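Local coordinates for protein cyclin homolog (Herpesvirus saimiri, PDB 2F2C) that probably modulates the host cell cycle as a viral D-type cyclin, and may help drive T-cell transformation and proliferation during latent infection, at residues 102-107 with 134-139; 106-111 with 146-151. All blocks are in the same frame, centred on the assembly; numbering follows the deposited sequence.

Contact 1: 102-107 with 134-139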
loop_
_atom_site.group_PDB
_atom_site.type_symbol
_atom_site.label_atom_id
_atom_site.label_comp_id
_atom_site.label_asym_id
_atom_site.label_seq_id
_atom_site.Cartn_x
_atom_site.Cartn_y
_atom_site.Cartn_z
ATOM N N VAL A 102 -0.621 -15.155 -9.485
ATOM C CA VAL A 102 -0.949 -13.993 -10.314
ATOM C C VAL A 102 -2.308 -13.414 -9.927
ATOM O O VAL A 102 -2.487 -12.198 -9.933
ATOM C CB VAL A 102 -0.933 -14.347 -11.820
ATOM C CG1 VAL A 102 -1.541 -13.240 -12.656
ATOM C CG2 VAL A 102 0.480 -14.608 -12.270
ATOM N N LEU A 103 -3.268 -14.276 -9.590
ATOM C CA LEU A 103 -4.573 -13.786 -9.172
ATOM C C LEU A 103 -4.406 -12.936 -7.909
ATOM O O LEU A 103 -4.815 -11.769 -7.899
ATOM C CB LEU A 103 -5.602 -14.912 -8.979
ATOM C CG LEU A 103 -7.033 -14.468 -8.605
ATOM C CD1 LEU A 103 -7.701 -13.693 -9.718
ATOM C CD2 LEU A 103 -7.907 -15.642 -8.241
ATOM N N ILE A 104 -3.772 -13.492 -6.874
ATOM C CA ILE A 104 -3.587 -12.749 -5.628
ATOM C C ILE A 104 -2.799 -11.458 -5.878
ATOM O O ILE A 104 -3.219 -10.375 -5.427
ATOM C CB ILE A 104 -2.958 -13.641 -4.505
ATOM C CG1 ILE A 104 -3.968 -14.694 -4.034
ATOM C CG2 ILE A 104 -2.573 -12.819 -3.294
ATOM C CD1 ILE A 104 -3.352 -15.917 -3.426
ATOM N N GLY A 105 -1.693 -11.588 -6.622
ATOM C CA GLY A 105 -0.792 -10.480 -6.967
ATOM C C GLY A 105 -1.507 -9.347 -7.675
ATOM O O GLY A 105 -1.462 -8.193 -7.229
ATOM N N SER A 106 -2.211 -9.676 -8.749
ATOM C CA SER A 106 -2.912 -8.669 -9.511
ATOM C C SER A 106 -3.948 -7.977 -8.630
ATOM O O SER A 106 -4.157 -6.771 -8.722
ATOM C CB SER A 106 -3.577 -9.291 -10.726
ATOM O OG SER A 106 -4.798 -9.900 -10.363
ATOM N N LYS A 107 -4.574 -8.751 -7.754
ATOM C CA LYS A 107 -5.529 -8.211 -6.823
ATOM C C LYS A 107 -4.904 -7.204 -5.872
ATOM O O LYS A 107 -5.609 -6.365 -5.318
ATOM C CB LYS A 107 -6.204 -9.329 -6.033
ATOM C CG LYS A 107 -7.416 -9.930 -6.721
ATOM C CD LYS A 107 -8.142 -10.864 -5.770
ATOM C CE LYS A 107 -9.181 -11.692 -6.470
ATOM N NZ LYS A 107 -9.788 -12.615 -5.491
ATOM N N ASN A 134 -10.472 -22.299 -4.570
ATOM C CA ASN A 134 -9.936 -23.076 -3.461
ATOM C C ASN A 134 -8.415 -22.971 -3.342
ATOM O O ASN A 134 -7.868 -22.980 -2.242
ATOM C CB ASN A 134 -10.401 -24.532 -3.534
ATOM C CG ASN A 134 -11.807 -24.715 -2.989
ATOM O OD1 ASN A 134 -12.745 -24.991 -3.736
ATOM N ND2 ASN A 134 -11.963 -24.540 -1.680
ATOM N N GLN A 135 -7.743 -22.839 -4.481
ATOM C CA GLN A 135 -6.289 -22.695 -4.519
ATOM C C GLN A 135 -5.851 -21.314 -4.036
ATOM O O GLN A 135 -4.788 -21.182 -3.417
ATOM C CB GLN A 135 -5.747 -22.977 -5.927
ATOM C CG GLN A 135 -4.229 -22.996 -6.042
ATOM C CD GLN A 135 -3.603 -23.997 -5.106
ATOM O OE1 GLN A 135 -3.565 -25.193 -5.404
ATOM N NE2 GLN A 135 -3.112 -23.515 -3.966
ATOM N N GLU A 136 -6.662 -20.291 -4.318
ATOM C CA GLU A 136 -6.439 -18.950 -3.759
ATOM C C GLU A 136 -6.622 -18.988 -2.245
ATOM O O GLU A 136 -5.869 -18.358 -1.503
ATOM C CB GLU A 136 -7.390 -17.916 -4.367
ATOM C CG GLU A 136 -7.005 -16.478 -4.049
ATOM C CD GLU A 136 -8.182 -15.520 -4.089
ATOM O OE1 GLU A 136 -9.225 -15.830 -3.465
ATOM O OE2 GLU A 136 -8.060 -14.445 -4.720
ATOM N N LYS A 137 -7.624 -19.742 -1.807
ATOM C CA LYS A 137 -7.965 -19.873 -0.396
ATOM C C LYS A 137 -6.914 -20.679 0.367
ATOM O O LYS A 137 -6.619 -20.373 1.517
ATOM C CB LYS A 137 -9.329 -20.532 -0.280
ATOM C CG LYS A 137 -9.936 -20.499 1.097
ATOM C CD LYS A 137 -11.467 -20.352 1.026
ATOM C CE LYS A 137 -12.149 -21.468 0.225
ATOM N NZ LYS A 137 -13.479 -21.027 -0.295
ATOM N N ASP A 138 -6.345 -21.697 -0.282
ATOM C CA ASP A 138 -5.307 -22.519 0.336
ATOM C C ASP A 138 -3.960 -21.802 0.431
ATOM O O ASP A 138 -3.289 -21.882 1.469
ATOM C CB ASP A 138 -5.184 -23.875 -0.360
ATOM C CG ASP A 138 -6.213 -24.897 0.149
ATOM O OD1 ASP A 138 -6.610 -25.796 -0.632
ATOM O OD2 ASP A 138 -6.684 -24.887 1.310
ATOM N N ILE A 139 -3.571 -21.098 -0.638
ATOM C CA ILE A 139 -2.376 -20.232 -0.601
ATOM C C ILE A 139 -2.454 -19.180 0.516
ATOM O O ILE A 139 -1.568 -19.092 1.373
ATOM C CB ILE A 139 -2.136 -19.526 -1.945
ATOM C CG1 ILE A 139 -1.671 -20.523 -3.005
ATOM C CG2 ILE A 139 -1.106 -18.401 -1.778
ATOM C CD1 ILE A 139 -1.737 -19.972 -4.397
#
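Glu136 has the largest share of this contact, lying with its stem on Ile104 and its carboxylate at the tip of Lys107. The Glu136 chain leaves helix 129-142 extended, its CG turned opposite the backbone N (chi1 -168°), and so reaches helix 94-109. Near its root CG rests 3.5 Å from Ile104 CG1. Ile104 CD1 runs on past this stem to Ile139 CG2, 3.7 Å away, and adds an apolar touch one turn on. Leu103 CD2 flanks the carboxylate, 3.7 Å from Glu136 OE2, and the extended Lys107 side chain crosses that of Glu136 at about a right angle. Lys107 NZ donates to the syn lone pair of Glu136 OE2 in a salt bridge of 2.6 Å. The packed side is this row of isoleucines and glutamate stem; Asp138, which takes no part, is exposed to solvent. The polar ends are covered by a neighbouring chain of another protein, whose backbone bonds to Lys107 NZ and Glu136 OE1, consistent with the lysine-glutamate pair that binds the kinase in cellular cyclin-kinase complexes. The two segment axes pass 10.6 Å apart at 74°; Ile104 touches Ile79 and Ile139 touches Tyr83, both on helix 72-83.

Contact 2: 106-111 with 146-151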
loop_
_atom_site.group_PDB
_atom_site.type_symbol
_atom_site.label_atom_id
_atom_site.label_comp_id
_atom_site.label_asym_id
_atom_site.label_seq_id
_atom_site.Cartn_x
_atom_site.Cartn_y
_atom_site.Cartn_z
ATOM N N SER A 106 -2.211 -9.676 -8.749
ATOM C CA SER A 106 -2.912 -8.669 -9.511
ATOM C C SER A 106 -3.948 -7.977 -8.630
ATOM O O SER A 106 -4.157 -6.771 -8.722
ATOM C CB SER A 106 -3.577 -9.291 -10.726
ATOM O OG SER A 106 -4.798 -9.900 -10.363
ATOM N N LYS A 107 -4.574 -8.751 -7.754
ATOM C CA LYS A 107 -5.529 -8.211 -6.823
ATOM C C LYS A 107 -4.904 -7.204 -5.872
ATOM O O LYS A 107 -5.609 -6.365 -5.318
ATOM C CB LYS A 107 -6.204 -9.329 -6.033
ATOM C CG LYS A 107 -7.416 -9.930 -6.721
ATOM C CD LYS A 107 -8.142 -10.864 -5.770
ATOM C CE LYS A 107 -9.181 -11.692 -6.470
ATOM N NZ LYS A 107 -9.788 -12.615 -5.491
ATOM N N ILE A 108 -3.593 -7.266 -5.672
ATOM C CA ILE A 108 -2.961 -6.352 -4.695
ATOM C C ILE A 108 -2.217 -5.187 -5.352
ATOM O O ILE A 108 -2.318 -4.067 -4.864
ATOM C CB ILE A 108 -2.009 -7.111 -3.714
ATOM C CG1 ILE A 108 -2.794 -8.129 -2.897
ATOM C CG2 ILE A 108 -1.261 -6.129 -2.799
ATOM C CD1 ILE A 108 -1.909 -9.126 -2.181
ATOM N N ARG A 109 -1.476 -5.446 -6.436
ATOM C CA ARG A 109 -0.603 -4.423 -6.997
ATOM C C ARG A 109 -1.091 -3.781 -8.297
ATOM O O ARG A 109 -0.312 -3.137 -8.999
ATOM C CB ARG A 109 0.810 -4.978 -7.196
ATOM C CG ARG A 109 1.655 -5.113 -5.911
ATOM C CD ARG A 109 2.153 -3.788 -5.307
ATOM N NE ARG A 109 3.057 -4.056 -4.193
ATOM C CZ ARG A 109 4.337 -3.678 -4.136
ATOM N NH1 ARG A 109 4.879 -2.997 -5.123
ATOM N NH2 ARG A 109 5.085 -3.976 -3.086
ATOM N N THR A 110 -2.371 -3.937 -8.616
ATOM C CA THR A 110 -2.904 -3.436 -9.885
ATOM C C THR A 110 -4.380 -3.016 -9.782
ATOM O O THR A 110 -5.127 -3.488 -8.922
ATOM C CB THR A 110 -2.661 -4.480 -11.022
ATOM O OG1 THR A 110 -2.204 -3.824 -12.216
ATOM C CG2 THR A 110 -3.957 -5.174 -11.438
ATOM N N VAL A 111 -4.793 -2.117 -10.659
ATOM C CA VAL A 111 -6.052 -1.409 -10.452
ATOM C C VAL A 111 -7.218 -2.238 -10.986
ATOM O O VAL A 111 -8.312 -2.214 -10.439
ATOM C CB VAL A 111 -6.003 0.039 -11.036
ATOM C CG1 VAL A 111 -5.624 0.018 -12.497
ATOM C CG2 VAL A 111 -7.311 0.739 -10.865
ATOM N N ASP A 146 -0.035 -13.054 4.950
ATOM C CA ASP A 146 1.115 -12.153 4.835
ATOM C C ASP A 146 1.632 -12.203 3.386
ATOM O O ASP A 146 2.640 -12.861 3.096
ATOM C CB ASP A 146 2.181 -12.553 5.875
ATOM C CG ASP A 146 3.424 -11.635 5.901
ATOM O OD1 ASP A 146 3.588 -10.671 5.116
ATOM O OD2 ASP A 146 4.331 -11.837 6.726
ATOM N N THR A 147 0.939 -11.485 2.496
ATOM C CA THR A 147 1.130 -11.606 1.043
ATOM C C THR A 147 2.095 -10.605 0.418
ATOM O O THR A 147 2.808 -10.927 -0.530
ATOM C CB THR A 147 -0.206 -11.467 0.332
ATOM O OG1 THR A 147 -0.813 -10.234 0.736
ATOM C CG2 THR A 147 -1.178 -12.520 0.812
ATOM N N GLU A 148 2.067 -9.377 0.915
ATOM C CA GLU A 148 2.974 -8.305 0.501
ATOM C C GLU A 148 4.463 -8.650 0.775
ATOM O O GLU A 148 4.764 -9.634 1.482
ATOM C CB GLU A 148 2.549 -7.023 1.226
ATOM C CG GLU A 148 2.882 -5.718 0.537
ATOM C CD GLU A 148 2.508 -5.695 -0.946
ATOM O OE1 GLU A 148 3.347 -6.119 -1.803
ATOM O OE2 GLU A 148 1.384 -5.217 -1.251
ATOM N N ALA A 149 5.376 -7.854 0.204
ATOM C CA ALA A 149 6.843 -8.067 0.295
ATOM C C ALA A 149 7.636 -6.950 -0.378
ATOM O O ALA A 149 7.138 -6.282 -1.270
ATOM C CB ALA A 149 7.246 -9.404 -0.329
ATOM N N VAL A 150 8.879 -6.743 0.027
ATOM C CA VAL A 150 9.703 -5.817 -0.732
ATOM C C VAL A 150 10.031 -6.438 -2.112
ATOM O O VAL A 150 10.575 -7.535 -2.187
ATOM C CB VAL A 150 10.983 -5.431 0.011
ATOM C CG1 VAL A 150 11.912 -4.682 -0.927
ATOM C CG2 VAL A 150 10.658 -4.568 1.195
ATOM N N LEU A 151 9.672 -5.737 -3.187
ATOM C CA LEU A 151 9.900 -6.226 -4.545
ATOM C C LEU A 151 11.097 -5.538 -5.147
ATOM O O LEU A 151 11.247 -4.320 -4.990
ATOM C CB LEU A 151 8.704 -5.902 -5.431
ATOM C CG LEU A 151 7.388 -6.430 -4.918
ATOM C CD1 LEU A 151 6.284 -6.073 -5.897
ATOM C CD2 LEU A 151 7.544 -7.926 -4.777
#
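The Arg109 guanidinium has Leu151 CD1 over one face, set toward the rim and 3.5 Å from Arg109 NH1, and the Glu148 carboxylate at its edge. The grip on Glu148 is side-on, and both bonds converge on a single oxygen: Arg109 NE lies 3.2 Å from Glu148 OE1, and Arg109 NH2 lies 3.0 Å from Glu148 OE1. Both donors come in from the same face, above the carboxylate plane, and the two flat groups stand 50° apart. A bend at chi2 (47°) folds the Glu148 chain back, so the same oxygen also takes a weak bond from Ala149 N. Beside the salt bridge the Ile108 methyls lie against oxygens, CG2 near Glu148 OE2 and CD1 near Thr147 OG1; Ile108 and Thr147 also pack on apolar side chains of another protein's chain. The remaining nitrogen, Arg109 NH1, forms a salt bridge with Asp154 OD1, while Asp154 OD2 accepts from Leu151 N. Arg109 thus joins helix 94-109 to the linker between helix 129-142, the last of the first cyclin box, and helix 156-162. Helix 72-83 adjoins the contact, Leu75 touching Glu148 and Arg82 NH2 bonded to Thr147 O.

Coming from the N terminus, the chain passes helices 49-65 and 72-83 before helix 94-109, which supplies the first half of both contacts. It then runs through helix 116-119 and enters helix 129-142, where contact 1 closes a loop. Contact 2 closes a later one, at the linker that follows. Because contact 2 both starts and ends further along, the two loops cross: helix 116-119 lies within each, while the second takes in the whole of helix 129-142. The contacts share Ser106 and Lys107 and have centres about 11 Å apart. Together they tie one central helix to the last helix of the cyclin box and to its exit.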